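SusD superfamily protein (Parabacteroides distasonis, PDB 3OTN) probably binds nutrients, most likely carbohydrates, at the outer membrane. Local coordinates at residues S18-T23 with K99-F103; N94-Q98 with I139-E145; K119-A123 with I164-E170. One frame throughout, in Å; residues are numbered along the deposited sequence.

Overall arrangement
The three contacts show how helices and a loop of a SusD-type helical region are packed against one another. Interaction 1 joins helix 15-25 to the end of helix 79-100 and the turn after it. Interaction 2, its centre about 13 Å away, lays a loop over the same helix, and Leu22 O of the first touches Ala96 CB of the second. Interaction 3 pairs helices 108-133 and 156-172, about 15 Å centre to centre from interaction 2. There the link is polar and apolar: Arg122 NH1 probably bonds Asn94 OD1 at 2.8 Å, Leu97 packs on Arg122, and one ethanediol touches both contacts. Interactions 1 and 3 stay apart, their nearest atoms about 6 Å from each other.

Interaction 1. Residues S18-T23 with K99-F103; sequences SALALT and KLGEF
The carbonyl oxygen of Ala19 is gripped twice by Thr23, by the backbone N one helical turn on and by OG1 at 2.8 Å from Ala19 O, and the two donors come from opposite faces of the carbonyl plane. The pair lies on helix 15-25 of the SusD helical region, whose family belongs to the TPR clan, where it packs on the end of helix 79-100 and a type I beta turn from Leu100 to Phe103. Thr23 OG1 also rests 3.8 Å from Leu100 CD1. A valine in its place would probably leave Ala19 O without its second donor and set a methyl where the hydroxyl now meets Leu100. Leu100 CD2 lies 3.9 Å from Ala19 CB. That same methyl covers one face of the Phe103 ring in a CH-pi contact, 4.1 Å from the centroid and 24° off the normal, offset toward the rim. With chi1 at -74°, Leu22 turns CG away from its own carbonyl carbon and sends CD1 across to the other segment. There CD1 touches Lys99 CB at 3.6 Å and the edge of the Phe103 ring, where CE1 is also 3.6 Å from Leu22 CD1.

Interaction 2. Residues N94-Q98 with I139-E145; sequences NLALQ and ITTVQSE. With EDO (1,2-ethanediol), chain R; EDO (1,2-ethanediol), chain M.
A loop laid along the last turns of helix 79-100 receives the amide of Asn94, which lies against the backbone of Ile139, Thr140 and Thr141. Its ND2 gives a weak bond to Ile139 O at 3.2 Å, an oxygen that Tyr126 OH also reaches. The same nitrogen donates to a water 3.0 Å from Asn94 ND2, and the water in turn donates to Thr141 O, 2.7 Å from it. Asn94 OD1 is taken by Arg122 of helix 108-133, so the amide has partners at both ends and its flip is fixed. The first torsion sets Asn94 CG opposite its own carbonyl carbon (chi1 -67°), and Asn94 CG comes to rest 3.5 Å from Thr140 C. In the SusD helical region this loop belongs to the connection between helices 108-133 and 156-172, folded back over a preceding helix. Val142 supplies the apolar part: CG1 sits over the backbone at Leu95 CA, 3.7 Å away, while its side chain crosses those of Leu95 and Gln98 at about a right angle. Farther out, Gln98 runs extended from the helix and meets Glu145 coming from the opposite direction; NE2 makes a weak, bent bond to Glu145 OE2 at 3.0 Å, with amide and carboxylate planes 44° apart. An ethanediol, probably from the crystallisation liquor, bridges the segments by donating from O1 to Asn94 O at 3.1 Å and from O2, weakly, to Thr140 O.

Interaction 3. Residues K119-A123 with I164-E170; sequences KFMRA and IIPDLLE. With ACT (acetate ion), chain F; EDO (1,2-ethanediol), chain R.
Two salt bridges cross between Lys119-Ala123 and Ile164-Glu170 of the neighbouring SusD helices 108-133 and 156-172; the axes of the two short segments pass 8.2 Å apart, nearly antiparallel at 153° between directions. In the first, Arg122 meets Asp167 side-on: NE points straight at OD2 of Asp167, 2.8 Å away, and Arg122 NH2 reaches Asp167 OD1 at 2.9 Å. Guanidinium and carboxylate are nearly coplanar, and both oxygens are approached on their syn sides. The bend of the arginine chain at chi3, 68°, swings the guanidinium alongside the acid. In the second, extended Lys119 crosses Glu170 at about a right angle, and NZ bonds OE1 of Glu170 at 2.6 Å on the anti side, out of the carboxylate plane. An acetate, probably from the crystallisation liquor, accepts a weak bond from the same nitrogen.

Among apolar contacts, Ala123 CB lies 3.6 Å from Leu168 CG and also meets Ile164 CG2; this small side chain lets the CA atoms of Ala123 and Ile164 come within 4.4 Å. Leu168 CD2 reaches on to Phe120, whose ring stacks edge-to-face with Tyr251.

The buried Asp167 carboxylate has each oxygen bonded to an arginine nitrogen, which probably favours its charged form. Arg122 NH1 donates to Asn94 OD1 and to ethanediol O2, 2.9 Å from it, so all three guanidinium nitrogens have acceptors and the group is unlikely to rotate.

Interaction 1. Residues S18-T23 with K99-F103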
loop_
_atom_site.group_PDB
_atom_site.type_symbol
_atom_site.label_atom_id
_atom_site.label_comp_id
_atom_site.label_asym_id
_atom_site.label_seq_id
_atom_site.Cartn_x
_atom_site.Cartn_y
_atom_site.Cartn_z
ATOM N N SER A 18 10.593 -17.240 23.688
ATOM C CA SER A 18 11.455 -16.042 23.636
ATOM C C SER A 18 11.759 -15.646 22.179
ATOM O O SER A 18 11.594 -14.489 21.809
ATOM C CB SER A 18 12.722 -16.261 24.437
ATOM O OG SER A 18 13.549 -15.124 24.357
ATOM N N ALA A 19 12.147 -16.633 21.374
ATOM C CA ALA A 19 12.381 -16.459 19.932
ATOM C C ALA A 19 11.125 -15.996 19.191
ATOM O O ALA A 19 11.191 -15.129 18.357
ATOM C CB ALA A 19 12.910 -17.808 19.317
ATOM N N LEU A 20 9.964 -16.575 19.509
ATOM C CA LEU A 20 8.705 -16.150 18.886
ATOM C C LEU A 20 8.359 -14.680 19.221
ATOM O O LEU A 20 7.919 -13.909 18.329
ATOM C CB LEU A 20 7.565 -17.104 19.286
ATOM C CG LEU A 20 6.163 -16.867 18.734
ATOM C CD1 LEU A 20 6.146 -16.762 17.208
ATOM C CD2 LEU A 20 5.242 -18.014 19.180
ATOM N N ALA A 21 8.570 -14.304 20.486
ATOM C CA ALA A 21 8.330 -12.934 20.935
ATOM C C ALA A 21 9.249 -11.941 20.199
ATOM O O ALA A 21 8.787 -10.895 19.716
ATOM C CB ALA A 21 8.475 -12.816 22.486
ATOM N N LEU A 22 10.521 -12.273 20.073
ATOM C CA LEU A 22 11.460 -11.441 19.285
ATOM C C LEU A 22 10.977 -11.306 17.846
ATOM O O LEU A 22 10.948 -10.202 17.300
ATOM C CB LEU A 22 12.863 -12.059 19.267
ATOM C CG LEU A 22 13.674 -11.960 20.546
ATOM C CD1 LEU A 22 14.809 -13.006 20.478
ATOM C CD2 LEU A 22 14.193 -10.502 20.753
ATOM N N THR A 23 10.576 -12.435 17.243
ATOM C CA THR A 23 10.079 -12.460 15.852
ATOM C C THR A 23 8.828 -11.633 15.712
ATOM O O THR A 23 8.733 -10.792 14.794
ATOM C CB THR A 23 9.823 -13.873 15.396
ATOM O OG1 THR A 23 11.038 -14.611 15.598
ATOM C CG2 THR A 23 9.373 -13.949 13.913
ATOM N N LYS A 99 19.453 -10.828 18.616
ATOM C CA LYS A 99 19.110 -11.819 19.641
ATOM C C LYS A 99 18.821 -13.214 19.064
ATOM O O LYS A 99 19.273 -14.233 19.627
ATOM C CB LYS A 99 17.997 -11.328 20.565
ATOM C CG LYS A 99 18.336 -10.037 21.392
ATOM C CD LYS A 99 19.469 -10.301 22.378
ATOM C CE LYS A 99 19.656 -9.185 23.429
ATOM N NZ LYS A 99 21.091 -9.199 23.856
ATOM N N LEU A 100 18.121 -13.281 17.935
ATOM C CA LEU A 100 17.870 -14.580 17.267
ATOM C C LEU A 100 19.156 -15.347 16.915
ATOM O O LEU A 100 19.183 -16.583 16.978
ATOM C CB LEU A 100 16.969 -14.432 16.040
ATOM C CG LEU A 100 15.497 -14.144 16.400
ATOM C CD1 LEU A 100 14.719 -13.609 15.180
ATOM C CD2 LEU A 100 14.802 -15.390 16.993
ATOM N N GLY A 101 20.215 -14.614 16.556
ATOM C CA GLY A 101 21.517 -15.198 16.248
ATOM C C GLY A 101 22.260 -15.761 17.442
ATOM O O GLY A 101 23.217 -16.490 17.261
ATOM N N GLU A 102 21.828 -15.423 18.653
ATOM C CA GLU A 102 22.437 -15.905 19.889
ATOM C C GLU A 102 21.768 -17.153 20.455
ATOM O O GLU A 102 22.228 -17.668 21.473
ATOM C CB GLU A 102 22.388 -14.799 20.950
ATOM C CG GLU A 102 23.159 -13.540 20.551
ATOM C CD GLU A 102 22.958 -12.380 21.523
ATOM O OE1 GLU A 102 22.110 -12.510 22.429
ATOM O OE2 GLU A 102 23.661 -11.344 21.388
ATOM N N PHE A 103 20.679 -17.624 19.832
ATOM C CA PHE A 103 20.044 -18.899 20.220
ATOM C C PHE A 103 20.908 -20.054 19.716
ATOM O O PHE A 103 21.153 -20.150 18.511
ATOM C CB PHE A 103 18.639 -19.022 19.609
ATOM C CG PHE A 103 17.599 -18.260 20.348
ATOM C CD1 PHE A 103 17.466 -16.905 20.162
ATOM C CD2 PHE A 103 16.759 -18.884 21.250
ATOM C CE1 PHE A 103 16.501 -16.181 20.848
ATOM C CE2 PHE A 103 15.801 -18.153 21.951
ATOM C CZ PHE A 103 15.677 -16.795 21.744
#

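Interaction 2. Residues N94-Q98 with I139-E145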
loop_
_atom_site.group_PDB
_atom_site.type_symbol
_atom_site.label_atom_id
_atom_site.label_comp_id
_atom_site.label_asym_id
_atom_site.label_seq_id
_atom_site.Cartn_x
_atom_site.Cartn_y
_atom_site.Cartn_z
ATOM N N ASN A 94 16.358 -4.973 13.989
ATOM C CA ASN A 94 17.799 -5.078 14.228
ATOM C C ASN A 94 18.086 -5.802 15.523
ATOM O O ASN A 94 18.963 -6.656 15.583
ATOM C CB ASN A 94 18.487 -3.703 14.196
ATOM C CG ASN A 94 18.463 -3.066 12.795
ATOM O OD1 ASN A 94 18.348 -3.773 11.809
ATOM N ND2 ASN A 94 18.541 -1.724 12.719
ATOM N N LEU A 95 17.317 -5.491 16.558
ATOM C CA LEU A 95 17.493 -6.129 17.857
ATOM C C LEU A 95 17.050 -7.601 17.823
ATOM O O LEU A 95 17.722 -8.489 18.383
ATOM C CB LEU A 95 16.711 -5.325 18.916
ATOM C CG LEU A 95 16.798 -5.703 20.398
ATOM C CD1 LEU A 95 18.247 -5.942 20.820
ATOM C CD2 LEU A 95 16.135 -4.609 21.251
ATOM N N ALA A 96 15.914 -7.855 17.171
ATOM C CA ALA A 96 15.409 -9.208 16.946
ATOM C C ALA A 96 16.448 -10.100 16.234
ATOM O O ALA A 96 16.707 -11.236 16.670
ATOM C CB ALA A 96 14.080 -9.144 16.110
ATOM N N LEU A 97 17.067 -9.583 15.168
ATOM C CA LEU A 97 18.070 -10.345 14.429
ATOM C C LEU A 97 19.325 -10.590 15.264
ATOM O O LEU A 97 19.916 -11.669 15.175
ATOM C CB LEU A 97 18.413 -9.698 13.092
ATOM C CG LEU A 97 17.322 -9.744 12.006
ATOM C CD1 LEU A 97 17.604 -8.785 10.816
ATOM C CD2 LEU A 97 17.077 -11.170 11.571
ATOM N N GLN A 98 19.731 -9.618 16.075
ATOM C CA GLN A 98 20.907 -9.807 16.947
ATOM C C GLN A 98 20.618 -10.898 17.966
ATOM O O GLN A 98 21.400 -11.825 18.108
ATOM C CB GLN A 98 21.279 -8.532 17.682
ATOM C CG GLN A 98 22.531 -8.673 18.557
ATOM C CD GLN A 98 22.697 -7.557 19.573
ATOM O OE1 GLN A 98 21.869 -7.383 20.474
ATOM N NE2 GLN A 98 23.797 -6.833 19.470
ATOM N N ILE A 139 20.676 1.907 8.663
ATOM C CA ILE A 139 20.807 1.393 10.022
ATOM C C ILE A 139 20.420 -0.079 10.078
ATOM O O ILE A 139 19.253 -0.435 9.869
ATOM C CB ILE A 139 19.907 2.185 11.007
ATOM C CG1 ILE A 139 20.274 3.665 11.017
ATOM C CG2 ILE A 139 20.045 1.644 12.437
ATOM C CD1 ILE A 139 19.266 4.530 11.751
ATOM N N THR A 140 21.413 -0.922 10.315
ATOM C CA THR A 140 21.214 -2.351 10.500
ATOM C C THR A 140 21.821 -2.841 11.806
ATOM O O THR A 140 21.862 -4.050 12.033
ATOM C CB THR A 140 21.871 -3.164 9.334
ATOM O OG1 THR A 140 23.255 -2.848 9.261
ATOM C CG2 THR A 140 21.220 -2.830 8.006
ATOM N N THR A 141 22.305 -1.940 12.659
ATOM C CA THR A 141 22.907 -2.345 13.925
ATOM C C THR A 141 22.050 -1.799 15.055
ATOM O O THR A 141 21.348 -0.807 14.882
ATOM C CB THR A 141 24.394 -1.870 14.069
ATOM O OG1 THR A 141 24.444 -0.513 14.491
ATOM C CG2 THR A 141 25.137 -1.994 12.769
ATOM N N VAL A 142 22.109 -2.461 16.210
ATOM C CA VAL A 142 21.359 -2.028 17.366
ATOM C C VAL A 142 21.882 -0.641 17.767
ATOM O O VAL A 142 23.064 -0.320 17.542
ATOM C CB VAL A 142 21.403 -3.077 18.520
ATOM C CG1 VAL A 142 20.827 -4.431 18.004
ATOM C CG2 VAL A 142 22.815 -3.232 19.074
ATOM N N GLN A 143 20.988 0.186 18.310
ATOM C CA GLN A 143 21.304 1.600 18.587
ATOM C C GLN A 143 22.504 1.833 19.480
ATOM O O GLN A 143 23.274 2.754 19.228
ATOM C CB GLN A 143 20.091 2.345 19.157
ATOM C CG GLN A 143 18.954 2.495 18.165
ATOM C CD GLN A 143 17.809 3.340 18.707
ATOM O OE1 GLN A 143 17.973 4.102 19.666
ATOM N NE2 GLN A 143 16.643 3.223 18.080
ATOM N N SER A 144 22.663 1.008 20.514
ATOM C CA SER A 144 23.804 1.123 21.429
ATOM C C SER A 144 25.151 0.835 20.749
ATOM O O SER A 144 26.183 1.255 21.245
ATOM C CB SER A 144 23.629 0.218 22.678
ATOM O OG SER A 144 23.708 -1.189 22.389
ATOM N N GLU A 145 25.135 0.136 19.615
ATOM C CA GLU A 145 26.372 -0.202 18.898
ATOM C C GLU A 145 26.630 0.699 17.704
ATOM O O GLU A 145 27.606 0.493 17.000
ATOM C CB GLU A 145 26.351 -1.665 18.470
ATOM C CG GLU A 145 26.333 -2.602 19.659
ATOM C CD GLU A 145 26.290 -4.066 19.266
ATOM O OE1 GLU A 145 26.624 -4.399 18.108
ATOM O OE2 GLU A 145 25.915 -4.886 20.134
HETATM C C1 EDO R . 21.150 -6.880 13.214
HETATM O O1 EDO R . 21.808 -6.547 14.429
HETATM C C2 EDO R . 22.187 -7.138 12.131
HETATM O O2 EDO R . 21.642 -6.831 10.843
HETATM C C1 EDO M . 16.964 2.682 14.167
HETATM O O1 EDO M . 17.771 2.326 15.304
HETATM C C2 EDO M . 15.654 3.345 14.559
HETATM O O2 EDO M . 15.793 4.606 15.235
HETATM O O HOH W 1 18.794 -0.172 15.246
#

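Interaction 3. Residues K119-A123 with I164-E170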
loop_
_atom_site.group_PDB
_atom_site.type_symbol
_atom_site.label_atom_id
_atom_site.label_comp_id
_atom_site.label_asym_id
_atom_site.label_seq_id
_atom_site.Cartn_x
_atom_site.Cartn_y
_atom_site.Cartn_z
ATOM N N LYS A 119 13.904 -10.465 8.521
ATOM C CA LYS A 119 14.603 -9.837 7.399
ATOM C C LYS A 119 13.604 -9.324 6.370
ATOM O O LYS A 119 13.808 -8.245 5.808
ATOM C CB LYS A 119 15.606 -10.774 6.747
ATOM C CG LYS A 119 16.846 -11.009 7.578
ATOM C CD LYS A 119 17.658 -12.134 6.952
ATOM C CE LYS A 119 18.852 -12.535 7.823
ATOM N NZ LYS A 119 19.689 -13.544 7.100
ATOM N N PHE A 120 12.539 -10.096 6.109
ATOM C CA PHE A 120 11.448 -9.616 5.255
ATOM C C PHE A 120 10.948 -8.268 5.770
ATOM O O PHE A 120 10.797 -7.331 4.983
ATOM C CB PHE A 120 10.285 -10.619 5.168
ATOM C CG PHE A 120 8.998 -10.027 4.631
ATOM C CD1 PHE A 120 8.714 -10.041 3.255
ATOM C CD2 PHE A 120 8.074 -9.469 5.492
ATOM C CE1 PHE A 120 7.526 -9.497 2.759
ATOM C CE2 PHE A 120 6.896 -8.890 5.003
ATOM C CZ PHE A 120 6.613 -8.931 3.628
HETATM N N MSE A 121 10.729 -8.163 7.092
HETATM C CA MSE A 121 10.113 -6.967 7.649
HETATM C C MSE A 121 11.022 -5.740 7.534
HETATM O O MSE A 121 10.551 -4.621 7.298
HETATM C CB MSE A 121 9.706 -7.178 9.130
HETATM C CG MSE A 121 8.398 -6.489 9.475
HETATM SE SE MSE A 121 6.876 -7.306 8.663
HETATM C CE MSE A 121 6.866 -8.790 9.878
ATOM N N ARG A 122 12.311 -5.952 7.760
ATOM C CA ARG A 122 13.261 -4.879 7.679
ATOM C C ARG A 122 13.275 -4.346 6.252
ATOM O O ARG A 122 13.247 -3.142 6.045
ATOM C CB ARG A 122 14.645 -5.335 8.150
ATOM C CG ARG A 122 15.640 -4.216 8.043
ATOM C CD ARG A 122 16.899 -4.477 8.765
ATOM N NE ARG A 122 17.684 -5.536 8.164
ATOM C CZ ARG A 122 18.758 -6.065 8.726
ATOM N NH1 ARG A 122 19.198 -5.623 9.910
ATOM N NH2 ARG A 122 19.396 -7.054 8.107
ATOM N N ALA A 123 13.326 -5.251 5.273
ATOM C CA ALA A 123 13.241 -4.886 3.881
ATOM C C ALA A 123 11.972 -4.105 3.577
ATOM O O ALA A 123 12.026 -3.141 2.820
ATOM C CB ALA A 123 13.347 -6.115 2.953
ATOM N N ILE A 164 17.760 -3.879 1.542
ATOM C CA ILE A 164 16.511 -4.426 1.042
ATOM C C ILE A 164 16.730 -5.725 0.251
ATOM O O ILE A 164 16.134 -6.745 0.567
ATOM C CB ILE A 164 15.748 -3.400 0.200
ATOM C CG1 ILE A 164 15.388 -2.155 1.028
ATOM C CG2 ILE A 164 14.489 -4.004 -0.412
ATOM C CD1 ILE A 164 14.763 -1.016 0.188
ATOM N N ILE A 165 17.579 -5.681 -0.774
ATOM C CA ILE A 165 17.758 -6.844 -1.653
ATOM C C ILE A 165 18.435 -8.010 -0.924
ATOM O O ILE A 165 17.906 -9.132 -0.969
ATOM C CB ILE A 165 18.407 -6.467 -2.985
ATOM C CG1 ILE A 165 17.424 -5.591 -3.785
ATOM C CG2 ILE A 165 18.838 -7.701 -3.768
ATOM C CD1 ILE A 165 18.097 -4.813 -4.984
ATOM N N PRO A 166 19.557 -7.759 -0.229
ATOM C CA PRO A 166 20.158 -8.907 0.482
ATOM C C PRO A 166 19.244 -9.543 1.526
ATOM O O PRO A 166 19.243 -10.762 1.662
ATOM C CB PRO A 166 21.416 -8.318 1.134
ATOM C CG PRO A 166 21.750 -7.119 0.329
ATOM C CD PRO A 166 20.429 -6.560 -0.171
ATOM N N ASP A 167 18.451 -8.746 2.243
ATOM C CA ASP A 167 17.490 -9.300 3.230
ATOM C C ASP A 167 16.518 -10.251 2.533
ATOM O O ASP A 167 16.274 -11.363 2.993
ATOM C CB ASP A 167 16.685 -8.166 3.932
ATOM C CG ASP A 167 17.441 -7.499 5.102
ATOM O OD1 ASP A 167 18.581 -7.897 5.448
ATOM O OD2 ASP A 167 16.877 -6.538 5.692
ATOM N N LEU A 168 15.981 -9.797 1.405
ATOM C CA LEU A 168 14.959 -10.560 0.702
ATOM C C LEU A 168 15.579 -11.795 0.032
ATOM O O LEU A 168 14.974 -12.854 0.048
ATOM C CB LEU A 168 14.220 -9.685 -0.297
ATOM C CG LEU A 168 13.255 -8.709 0.406
ATOM C CD1 LEU A 168 12.651 -7.674 -0.518
ATOM C CD2 LEU A 168 12.119 -9.460 1.120
ATOM N N LEU A 169 16.804 -11.678 -0.475
ATOM C CA LEU A 169 17.441 -12.822 -1.137
ATOM C C LEU A 169 17.767 -13.900 -0.106
ATOM O O LEU A 169 17.700 -15.105 -0.406
ATOM C CB LEU A 169 18.696 -12.410 -1.894
ATOM C CG LEU A 169 18.501 -11.530 -3.143
ATOM C CD1 LEU A 169 19.897 -11.101 -3.651
ATOM C CD2 LEU A 169 17.680 -12.226 -4.247
ATOM N N GLU A 170 18.139 -13.481 1.101
ATOM C CA GLU A 170 18.372 -14.458 2.177
ATOM C C GLU A 170 17.031 -15.062 2.617
ATOM O O GLU A 170 16.923 -16.296 2.751
ATOM C CB GLU A 170 19.104 -13.815 3.338
ATOM C CG GLU A 170 20.555 -13.356 2.925
ATOM C CD GLU A 170 21.242 -12.452 3.948
ATOM O OE1 GLU A 170 20.691 -12.207 5.044
ATOM O OE2 GLU A 170 22.351 -11.975 3.643
HETATM C C ACT F . 18.076 -16.327 7.352
HETATM O O ACT F . 18.223 -15.863 6.187
HETATM O OXT ACT F . 16.989 -16.921 7.521
HETATM C CH3 ACT F . 19.105 -16.177 8.455
HETATM C C1 EDO R . 21.150 -6.880 13.214
HETATM O O1 EDO R . 21.808 -6.547 14.429
HETATM C C2 EDO R . 22.187 -7.138 12.131
HETATM O O2 EDO R . 21.642 -6.831 10.843
#